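Local coordinates for ribosomal RNA processing protein 6 (PDB 4NLC) that probably trims RNA one nucleotide at a time from the 3' end, as the catalytic core of the RRP6 exoribonuclease of the nuclear exosome, at residues 91-96 with 144-149; 168-173 with 228-233; 111-116 with 220-225. The protein carries 1 engineered substitution. One frame throughout, in Å; residues are numbered along the deposited sequence.

Interaction 1. Residues 91-96 with 144-149; sequences TEIAVD and IVKVFH
I93 and V95 are joined to V145 and V147 by a parallel beta ladder. V145 N donates to T91 O, I93 N to V145 O, V147 N to I93 O and V95 N to V147 O; the longest of the four, I93 N to V145 O, is 2.9 Å. Past the last bond a water takes over, donating to V95 O and accepting from H149 N, which carries the polar link on as the strands part. CA-H···O contacts run between the bonds, the shortest from E92 CA to V145 O at 3.1 Å.

Side-chain contact centres on two pairs, V95 with F148 and I93 with K146. V95 CB lies over the F148 ring, 3.8 Å from its centroid in a CH-pi contact, while V95 CG1 reaches F148 CZ at 3.5 Å. I93 and K146 run alongside each other, with I93 CG1 4.0 Å from K146 CG. Two turns in the lysine chain (chi2 66°, chi3 65°) carry NZ back to donate to I144 O, 2.8 Å away, and also to V138 O and V167 O, which gives the buried amine several backbone acceptors.

E92, A94, V145 and V147 face helix 226-238, and F148 packs on helix 152-162. Strands 108-115 and 169-171 flank the pair in the mixed sheet of the exonuclease domain.

Interaction 2. Residues 168-173 with 228-233; sequences NLFDTS and YVYDRL
F170 and Y230 form a T-shaped pair between an edge strand and a covering helix of the RNase H-like exonuclease fold. Strand 169-171 borders the mixed sheet, and helix 226-238 lies across the face that F170 projects from. The edge of Y230 is directed at the face of F170, with ring planes at 70° and centroids 5.0 Å apart. Y230 CE1 sits above the rim of the phenylalanine rather than its centre, and CD1 of each ring touches the other at 3.5 Å. With F170 CG anti to the backbone N (chi1 -171°), the ring extends toward the helix; F254 of helix 249-261 makes a second edge-to-face pair with it. The phenol of Y230 is bonded elsewhere, its OH to Q54.

No hydrogen bond crosses between the two segments, and the remaining contacts are made by aliphatic carbons of the T172 and L233 side chains, one of them against a backbone carbonyl. T172 CG2 rests near Y230 CA at 4.1 Å and also approaches V229, while T172 OG1 is engaged by H149 and by F148 O.

Within 168-173, D171 N-caps helix 172-178: S173 N donates to D171 OD1 at 2.9 Å. Close by, the T172 and L233 side chains meet at about a right angle, L233 CD1 standing 3.6 Å from T172 CB.

Interaction 3. Residues 111-116 with 220-225; sequences LMQIST and QQDTHF
S115 and T223 turn their hydroxyls on each other where strand 108-115 passes over helix 213-224. S115 OG and T223 OG1 are 2.7 Å apart, hydroxyl against hydroxyl. In T223, OG1 lies between the backbone N and the carbonyl carbon (chi1 60°), which turns the hydroxyl to the strand and leaves CG2 beside the backbone N. The methyl is directed at the preceding part of the strand: T223 CG2 lies 3.6 Å from Q113 O and 3.8 Å from Q113 CB. The threonine thus meets S115 with its polar branch and Q113 with its apolar one. S115 CB adds a contact with the backbone, 3.4 Å from T223 O.

In the RNase H-like domain this is strand-on-helix packing, with the short axes 7.1 Å apart at their closest and 39° between their directions. D222, next to T223, points its carboxylate toward D96 and E98 of strand 92-100. Such a cluster of acidic side chains is consistent with the metal-binding site of the DEDD exonucleases, the group to which RRP6 belongs.

S115 OG has a second partner in D120 OD1, to which it is hydrogen-bonded, and D120 OD2 takes bonds from H224 ND1 and Q220 NE2, so one carboxylate ties the strand to two helix residues one turn apart. H224 NE2 is bonded to L64 O. The imidazole turns its edge to the face of F225, H224 CD2 standing 3.5 Å above the centre of the ring.

The three interactions share one mixed sheet. Strand 145-148 links interactions 1 and 2, whose centres are about 8 Å apart, through K146 O to F170 N at 2.9 Å and F148 N to F170 O at 3.0 Å. On its other side, strand 92-100 carries interaction 1 into interaction 3, centred about 10 Å away, with A94 O 2.9 Å from S115 N and D96 O 2.8 Å from Q113 N. T223 CG2 lies 3.6 Å from D96 N, beside the acidic cluster that probably forms the active site. Interactions 2 and 3, about 13 Å apart between centres, use the consecutive helices 226-238 and 213-224.

Interaction 1. Residues 91-96 with 144-149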
loop_
_atom_site.group_PDB
_atom_site.type_symbol
_atom_site.label_atom_id
_atom_site.label_comp_id
_atom_site.label_asym_id
_atom_site.label_seq_id
_atom_site.Cartn_x
_atom_site.Cartn_y
_atom_site.Cartn_z
ATOM N N THR A 91 -19.114 -15.713 -4.162
ATOM C CA THR A 91 -19.978 -14.551 -3.878
ATOM C C THR A 91 -19.266 -13.577 -2.919
ATOM O O THR A 91 -19.700 -12.437 -2.747
ATOM C CB THR A 91 -21.353 -15.001 -3.356
ATOM O OG1 THR A 91 -21.161 -15.852 -2.228
ATOM C CG2 THR A 91 -22.185 -15.710 -4.427
ATOM N N GLU A 92 -18.185 -14.040 -2.287
ATOM C CA GLU A 92 -17.351 -13.262 -1.389
ATOM C C GLU A 92 -15.952 -13.847 -1.284
ATOM O O GLU A 92 -15.786 -15.067 -1.184
ATOM C CB GLU A 92 -17.979 -13.000 0.001
ATOM C CG GLU A 92 -18.109 -14.200 0.921
ATOM C CD GLU A 92 -19.294 -15.102 0.662
ATOM O OE1 GLU A 92 -20.339 -14.598 0.185
ATOM O OE2 GLU A 92 -19.163 -16.323 0.907
ATOM N N ILE A 93 -14.942 -12.959 -1.329
ATOM C CA ILE A 93 -13.527 -13.344 -1.239
ATOM C C ILE A 93 -12.871 -12.402 -0.278
ATOM O O ILE A 93 -13.318 -11.253 -0.175
ATOM C CB ILE A 93 -12.797 -13.356 -2.622
ATOM C CG1 ILE A 93 -12.572 -11.914 -3.182
ATOM C CG2 ILE A 93 -13.498 -14.282 -3.655
ATOM C CD1 ILE A 93 -11.771 -11.813 -4.522
ATOM N N ALA A 94 -11.811 -12.874 0.421
ATOM C CA ALA A 94 -11.046 -12.071 1.389
ATOM C C ALA A 94 -9.740 -11.730 0.720
ATOM O O ALA A 94 -9.107 -12.609 0.132
ATOM C CB ALA A 94 -10.792 -12.860 2.658
ATOM N N VAL A 95 -9.363 -10.444 0.754
ATOM C CA VAL A 95 -8.162 -9.954 0.109
ATOM C C VAL A 95 -7.298 -9.148 1.095
ATOM O O VAL A 95 -7.815 -8.434 1.963
ATOM C CB VAL A 95 -8.482 -9.128 -1.185
ATOM C CG1 VAL A 95 -7.206 -8.809 -1.982
ATOM C CG2 VAL A 95 -9.519 -9.822 -2.088
ATOM N N ASP A 96 -5.976 -9.256 0.930
ATOM C CA ASP A 96 -4.962 -8.471 1.623
ATOM C C ASP A 96 -3.738 -8.293 0.698
ATOM O O ASP A 96 -3.600 -8.986 -0.312
ATOM C CB ASP A 96 -4.585 -9.048 3.002
ATOM C CG ASP A 96 -3.813 -8.081 3.909
ATOM O OD1 ASP A 96 -3.925 -6.838 3.702
ATOM O OD2 ASP A 96 -3.108 -8.565 4.830
ATOM N N ILE A 144 -19.764 -10.081 -6.386
ATOM C CA ILE A 144 -18.715 -10.681 -5.574
ATOM C C ILE A 144 -18.323 -9.648 -4.576
ATOM O O ILE A 144 -17.851 -8.575 -4.972
ATOM C CB ILE A 144 -17.468 -11.181 -6.392
ATOM C CG1 ILE A 144 -17.880 -12.185 -7.512
ATOM C CG2 ILE A 144 -16.363 -11.769 -5.445
ATOM C CD1 ILE A 144 -16.753 -12.673 -8.438
ATOM N N VAL A 145 -18.503 -9.951 -3.275
ATOM C CA VAL A 145 -18.047 -9.020 -2.228
ATOM C C VAL A 145 -16.544 -9.250 -2.000
ATOM O O VAL A 145 -16.117 -10.401 -1.815
ATOM C CB VAL A 145 -18.875 -9.132 -0.919
ATOM C CG1 VAL A 145 -18.223 -8.343 0.230
ATOM C CG2 VAL A 145 -20.299 -8.649 -1.143
ATOM N N LYS A 146 -15.741 -8.161 -2.013
ATOM C CA LYS A 146 -14.302 -8.229 -1.714
ATOM C C LYS A 146 -14.131 -7.717 -0.297
ATOM O O LYS A 146 -14.339 -6.535 -0.026
ATOM C CB LYS A 146 -13.465 -7.375 -2.678
ATOM C CG LYS A 146 -13.100 -8.026 -4.040
ATOM C CD LYS A 146 -14.283 -8.299 -4.970
ATOM C CE LYS A 146 -14.968 -7.026 -5.434
ATOM N NZ LYS A 146 -15.965 -7.270 -6.515
ATOM N N VAL A 147 -13.811 -8.619 0.609
ATOM C CA VAL A 147 -13.595 -8.339 2.022
ATOM C C VAL A 147 -12.098 -8.008 2.271
ATOM O O VAL A 147 -11.209 -8.828 2.012
ATOM C CB VAL A 147 -14.055 -9.532 2.915
ATOM C CG1 VAL A 147 -13.951 -9.190 4.411
ATOM C CG2 VAL A 147 -15.461 -9.991 2.565
ATOM N N PHE A 148 -11.835 -6.829 2.808
ATOM C CA PHE A 148 -10.484 -6.442 3.214
ATOM C C PHE A 148 -10.565 -6.032 4.675
ATOM O O PHE A 148 -11.626 -5.610 5.124
ATOM C CB PHE A 148 -10.028 -5.220 2.406
ATOM C CG PHE A 148 -9.541 -5.431 0.996
ATOM C CD1 PHE A 148 -10.444 -5.653 -0.045
ATOM C CD2 PHE A 148 -8.192 -5.313 0.686
ATOM C CE1 PHE A 148 -10.001 -5.742 -1.383
ATOM C CE2 PHE A 148 -7.749 -5.401 -0.643
ATOM C CZ PHE A 148 -8.662 -5.594 -1.670
ATOM N N HIS A 149 -9.449 -6.054 5.389
ATOM C CA HIS A 149 -9.432 -5.573 6.773
ATOM C C HIS A 149 -8.546 -4.312 6.860
ATOM O O HIS A 149 -7.330 -4.425 6.844
ATOM C CB HIS A 149 -8.947 -6.657 7.751
ATOM C CG HIS A 149 -9.188 -6.273 9.177
ATOM N ND1 HIS A 149 -10.291 -6.725 9.865
ATOM C CD2 HIS A 149 -8.501 -5.419 9.968
ATOM C CE1 HIS A 149 -10.228 -6.157 11.055
ATOM N NE2 HIS A 149 -9.171 -5.362 11.160
HETATM O O HOH W 1 -7.149 -7.245 4.277
#

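Interaction 2. Residues 168-173 with 228-233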
loop_
_atom_site.group_PDB
_atom_site.type_symbol
_atom_site.label_atom_id
_atom_site.label_comp_id
_atom_site.label_asym_id
_atom_site.label_seq_id
_atom_site.Cartn_x
_atom_site.Cartn_y
_atom_site.Cartn_z
ATOM N N ASN A 168 -17.973 -3.054 -4.678
ATOM C CA ASN A 168 -18.519 -3.765 -3.522
ATOM C C ASN A 168 -17.433 -4.274 -2.569
ATOM O O ASN A 168 -17.283 -5.472 -2.287
ATOM C CB ASN A 168 -19.529 -4.842 -3.889
ATOM C CG ASN A 168 -20.904 -4.253 -4.040
ATOM O OD1 ASN A 168 -21.261 -3.242 -3.406
ATOM N ND2 ASN A 168 -21.701 -4.851 -4.888
ATOM N N LEU A 169 -16.713 -3.296 -2.038
ATOM C CA LEU A 169 -15.739 -3.491 -1.010
ATOM C C LEU A 169 -16.497 -3.598 0.307
ATOM O O LEU A 169 -17.490 -2.887 0.522
ATOM C CB LEU A 169 -14.785 -2.254 -0.941
ATOM C CG LEU A 169 -13.827 -2.161 0.283
ATOM C CD1 LEU A 169 -12.751 -3.211 0.214
ATOM C CD2 LEU A 169 -13.190 -0.783 0.385
ATOM N N PHE A 170 -16.042 -4.507 1.173
ATOM C CA PHE A 170 -16.509 -4.578 2.552
ATOM C C PHE A 170 -15.253 -4.550 3.421
ATOM O O PHE A 170 -14.382 -5.404 3.276
ATOM C CB PHE A 170 -17.425 -5.771 2.867
ATOM C CG PHE A 170 -18.039 -5.665 4.251
ATOM C CD1 PHE A 170 -17.355 -6.123 5.374
ATOM C CD2 PHE A 170 -19.301 -5.100 4.432
ATOM C CE1 PHE A 170 -17.935 -6.046 6.645
ATOM C CE2 PHE A 170 -19.881 -5.035 5.701
ATOM C CZ PHE A 170 -19.184 -5.488 6.802
ATOM N N ASP A 171 -15.144 -3.537 4.282
ATOM C CA ASP A 171 -13.988 -3.368 5.150
ATOM C C ASP A 171 -14.360 -3.780 6.579
ATOM O O ASP A 171 -15.163 -3.105 7.229
ATOM C CB ASP A 171 -13.470 -1.920 5.070
ATOM C CG ASP A 171 -12.126 -1.679 5.756
ATOM O OD1 ASP A 171 -11.870 -2.300 6.820
ATOM O OD2 ASP A 171 -11.379 -0.812 5.290
ATOM N N THR A 172 -13.785 -4.897 7.051
ATOM C CA THR A 172 -14.072 -5.459 8.375
ATOM C C THR A 172 -13.555 -4.562 9.531
ATOM O O THR A 172 -14.072 -4.650 10.650
ATOM C CB THR A 172 -13.589 -6.921 8.491
ATOM O OG1 THR A 172 -12.271 -7.030 7.977
ATOM C CG2 THR A 172 -14.493 -7.886 7.766
ATOM N N SER A 173 -12.573 -3.691 9.256
ATOM C CA SER A 173 -12.074 -2.771 10.259
ATOM C C SER A 173 -13.123 -1.651 10.455
ATOM O O SER A 173 -13.400 -1.277 11.593
ATOM C CB SER A 173 -10.709 -2.221 9.853
ATOM O OG SER A 173 -10.256 -1.267 10.797
ATOM N N TYR A 228 -14.773 -15.737 7.768
ATOM C CA TYR A 228 -15.515 -16.113 8.992
ATOM C C TYR A 228 -15.763 -14.863 9.809
ATOM O O TYR A 228 -16.862 -14.690 10.316
ATOM C CB TYR A 228 -14.763 -17.145 9.840
ATOM C CG TYR A 228 -15.427 -17.455 11.176
ATOM C CD1 TYR A 228 -16.582 -18.233 11.242
ATOM C CD2 TYR A 228 -14.882 -16.997 12.373
ATOM C CE1 TYR A 228 -17.181 -18.546 12.464
ATOM C CE2 TYR A 228 -15.481 -17.292 13.604
ATOM C CZ TYR A 228 -16.626 -18.075 13.642
ATOM O OH TYR A 228 -17.206 -18.391 14.844
ATOM N N VAL A 229 -14.735 -14.003 9.946
ATOM C CA VAL A 229 -14.788 -12.719 10.670
ATOM C C VAL A 229 -15.890 -11.871 10.037
ATOM O O VAL A 229 -16.737 -11.319 10.742
ATOM C CB VAL A 229 -13.387 -12.019 10.671
ATOM C CG1 VAL A 229 -13.485 -10.526 10.990
ATOM C CG2 VAL A 229 -12.439 -12.715 11.648
ATOM N N TYR A 230 -15.909 -11.835 8.696
ATOM C CA TYR A 230 -16.913 -11.131 7.898
ATOM C C TYR A 230 -18.350 -11.600 8.286
ATOM O O TYR A 230 -19.200 -10.768 8.581
ATOM C CB TYR A 230 -16.622 -11.356 6.390
ATOM C CG TYR A 230 -17.728 -10.918 5.456
ATOM C CD1 TYR A 230 -18.096 -9.574 5.360
ATOM C CD2 TYR A 230 -18.345 -11.827 4.600
ATOM C CE1 TYR A 230 -19.067 -9.150 4.451
ATOM C CE2 TYR A 230 -19.317 -11.414 3.681
ATOM C CZ TYR A 230 -19.678 -10.073 3.616
ATOM O OH TYR A 230 -20.670 -9.655 2.766
ATOM N N ASP A 231 -18.587 -12.927 8.319
ATOM C CA ASP A 231 -19.869 -13.541 8.698
ATOM C C ASP A 231 -20.282 -13.119 10.132
ATOM O O ASP A 231 -21.403 -12.669 10.344
ATOM C CB ASP A 231 -19.773 -15.075 8.624
ATOM C CG ASP A 231 -19.645 -15.700 7.254
ATOM O OD1 ASP A 231 -19.877 -14.997 6.254
ATOM O OD2 ASP A 231 -19.358 -16.906 7.184
ATOM N N ARG A 232 -19.346 -13.192 11.084
ATOM C CA ARG A 232 -19.577 -12.802 12.481
ATOM C C ARG A 232 -19.892 -11.302 12.668
ATOM O O ARG A 232 -20.798 -10.956 13.440
ATOM C CB ARG A 232 -18.397 -13.244 13.355
ATOM C CG ARG A 232 -18.287 -14.781 13.534
ATOM C CD ARG A 232 -19.330 -15.411 14.455
ATOM N NE ARG A 232 -19.318 -14.837 15.809
ATOM C CZ ARG A 232 -18.502 -15.209 16.792
ATOM N NH1 ARG A 232 -17.616 -16.184 16.601
ATOM N NH2 ARG A 232 -18.565 -14.611 17.973
ATOM N N LEU A 233 -19.171 -10.413 11.937
ATOM C CA LEU A 233 -19.431 -8.962 11.991
ATOM C C LEU A 233 -20.783 -8.610 11.360
ATOM O O LEU A 233 -21.471 -7.726 11.865
ATOM C CB LEU A 233 -18.301 -8.164 11.347
ATOM C CG LEU A 233 -16.970 -8.201 12.096
ATOM C CD1 LEU A 233 -15.860 -7.595 11.253
ATOM C CD2 LEU A 233 -17.080 -7.499 13.424
#

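Interaction 3. Residues 111-116 with 220-225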
loop_
_atom_site.group_PDB
_atom_site.type_symbol
_atom_site.label_atom_id
_atom_site.label_comp_id
_atom_site.label_asym_id
_atom_site.label_seq_id
_atom_site.Cartn_x
_atom_site.Cartn_y
_atom_site.Cartn_z
ATOM N N LEU A 111 2.913 -8.534 -2.773
ATOM C CA LEU A 111 2.154 -9.768 -2.682
ATOM C C LEU A 111 0.703 -9.457 -2.475
ATOM O O LEU A 111 0.370 -8.430 -1.885
ATOM C CB LEU A 111 2.671 -10.505 -1.443
ATOM C CG LEU A 111 2.739 -12.016 -1.449
ATOM C CD1 LEU A 111 3.723 -12.536 -2.510
ATOM C CD2 LEU A 111 3.112 -12.523 -0.049
ATOM N N MET A 112 -0.162 -10.339 -2.985
ATOM C CA MET A 112 -1.609 -10.229 -2.817
ATOM C C MET A 112 -2.023 -11.589 -2.246
ATOM O O MET A 112 -1.588 -12.626 -2.739
ATOM C CB MET A 112 -2.328 -9.953 -4.158
ATOM C CG MET A 112 -3.851 -9.936 -4.046
ATOM S SD MET A 112 -4.702 -9.658 -5.624
ATOM C CE MET A 112 -4.588 -7.908 -5.739
ATOM N N GLN A 113 -2.848 -11.580 -1.212
ATOM C CA GLN A 113 -3.322 -12.821 -0.624
ATOM C C GLN A 113 -4.825 -12.837 -0.853
ATOM O O GLN A 113 -5.491 -11.795 -0.760
ATOM C CB GLN A 113 -2.980 -12.899 0.888
ATOM C CG GLN A 113 -1.475 -12.835 1.198
ATOM C CD GLN A 113 -1.074 -11.479 1.683
ATOM O OE1 GLN A 113 -1.214 -11.140 2.852
ATOM N NE2 GLN A 113 -0.613 -10.655 0.792
ATOM N N ILE A 114 -5.347 -14.006 -1.202
ATOM C CA ILE A 114 -6.777 -14.184 -1.441
ATOM C C ILE A 114 -7.241 -15.459 -0.780
ATOM O O ILE A 114 -6.674 -16.515 -1.044
ATOM C CB ILE A 114 -7.167 -14.180 -2.963
ATOM C CG1 ILE A 114 -6.809 -12.847 -3.670
ATOM C CG2 ILE A 114 -8.671 -14.459 -3.143
ATOM C CD1 ILE A 114 -6.113 -13.034 -4.991
ATOM N N SER A 115 -8.330 -15.387 -0.018
ATOM C CA SER A 115 -8.940 -16.595 0.510
ATOM C C SER A 115 -10.371 -16.692 0.024
ATOM O O SER A 115 -11.087 -15.686 -0.029
ATOM C CB SER A 115 -8.932 -16.627 2.037
ATOM O OG SER A 115 -7.645 -16.815 2.605
ATOM N N THR A 116 -10.793 -17.921 -0.273
ATOM C CA THR A 116 -12.176 -18.263 -0.600
ATOM C C THR A 116 -12.621 -19.158 0.544
ATOM O O THR A 116 -11.797 -19.534 1.379
ATOM C CB THR A 116 -12.339 -18.958 -1.997
ATOM O OG1 THR A 116 -11.905 -20.314 -1.955
ATOM C CG2 THR A 116 -11.652 -18.213 -3.129
ATOM N N GLN A 220 -0.668 -16.130 4.197
ATOM C CA GLN A 220 -1.861 -16.956 4.165
ATOM C C GLN A 220 -2.841 -16.632 5.333
ATOM O O GLN A 220 -4.052 -16.534 5.098
ATOM C CB GLN A 220 -1.448 -18.437 4.207
ATOM C CG GLN A 220 -2.628 -19.392 4.261
ATOM C CD GLN A 220 -2.224 -20.823 4.530
ATOM O OE1 GLN A 220 -1.185 -21.113 5.143
ATOM N NE2 GLN A 220 -3.049 -21.751 4.073
ATOM N N GLN A 221 -2.317 -16.479 6.568
ATOM C CA GLN A 221 -3.141 -16.267 7.760
ATOM C C GLN A 221 -3.804 -14.888 7.841
ATOM O O GLN A 221 -4.789 -14.757 8.567
ATOM C CB GLN A 221 -2.353 -16.583 9.030
ATOM C CG GLN A 221 -2.375 -18.065 9.363
ATOM C CD GLN A 221 -1.421 -18.415 10.463
ATOM O OE1 GLN A 221 -1.438 -17.827 11.539
ATOM N NE2 GLN A 221 -0.556 -19.379 10.209
ATOM N N ASP A 222 -3.332 -13.894 7.048
ATOM C CA ASP A 222 -3.931 -12.566 6.986
ATOM C C ASP A 222 -5.305 -12.596 6.283
ATOM O O ASP A 222 -6.128 -11.721 6.561
ATOM C CB ASP A 222 -2.989 -11.565 6.283
ATOM C CG ASP A 222 -1.942 -10.900 7.164
ATOM O OD1 ASP A 222 -1.945 -11.149 8.399
ATOM O OD2 ASP A 222 -1.129 -10.123 6.628
ATOM N N THR A 223 -5.574 -13.617 5.403
ATOM C CA THR A 223 -6.876 -13.725 4.735
ATOM C C THR A 223 -7.676 -14.963 5.137
ATOM O O THR A 223 -8.899 -14.966 5.009
ATOM C CB THR A 223 -6.726 -13.673 3.209
ATOM O OG1 THR A 223 -5.902 -14.756 2.757
ATOM C CG2 THR A 223 -6.217 -12.344 2.714
ATOM N N HIS A 224 -6.987 -16.041 5.543
ATOM C CA HIS A 224 -7.567 -17.345 5.910
ATOM C C HIS A 224 -8.786 -17.282 6.864
ATOM O O HIS A 224 -9.747 -18.042 6.674
ATOM C CB HIS A 224 -6.474 -18.240 6.490
ATOM C CG HIS A 224 -6.965 -19.596 6.877
ATOM N ND1 HIS A 224 -7.026 -20.623 5.965
ATOM C CD2 HIS A 224 -7.427 -20.037 8.073
ATOM C CE1 HIS A 224 -7.519 -21.658 6.626
ATOM N NE2 HIS A 224 -7.788 -21.344 7.897
ATOM N N PHE A 225 -8.778 -16.345 7.834
ATOM C CA PHE A 225 -9.879 -16.230 8.803
ATOM C C PHE A 225 -10.868 -15.085 8.502
ATOM O O PHE A 225 -11.876 -14.948 9.202
ATOM C CB PHE A 225 -9.324 -16.071 10.240
ATOM C CG PHE A 225 -8.200 -17.017 10.612
ATOM C CD1 PHE A 225 -8.471 -18.270 11.150
ATOM C CD2 PHE A 225 -6.873 -16.633 10.476
ATOM C CE1 PHE A 225 -7.435 -19.126 11.521
ATOM C CE2 PHE A 225 -5.842 -17.512 10.802
ATOM C CZ PHE A 225 -6.128 -18.733 11.361
HETATM O O HOH W 2 -12.141 -18.667 4.396
#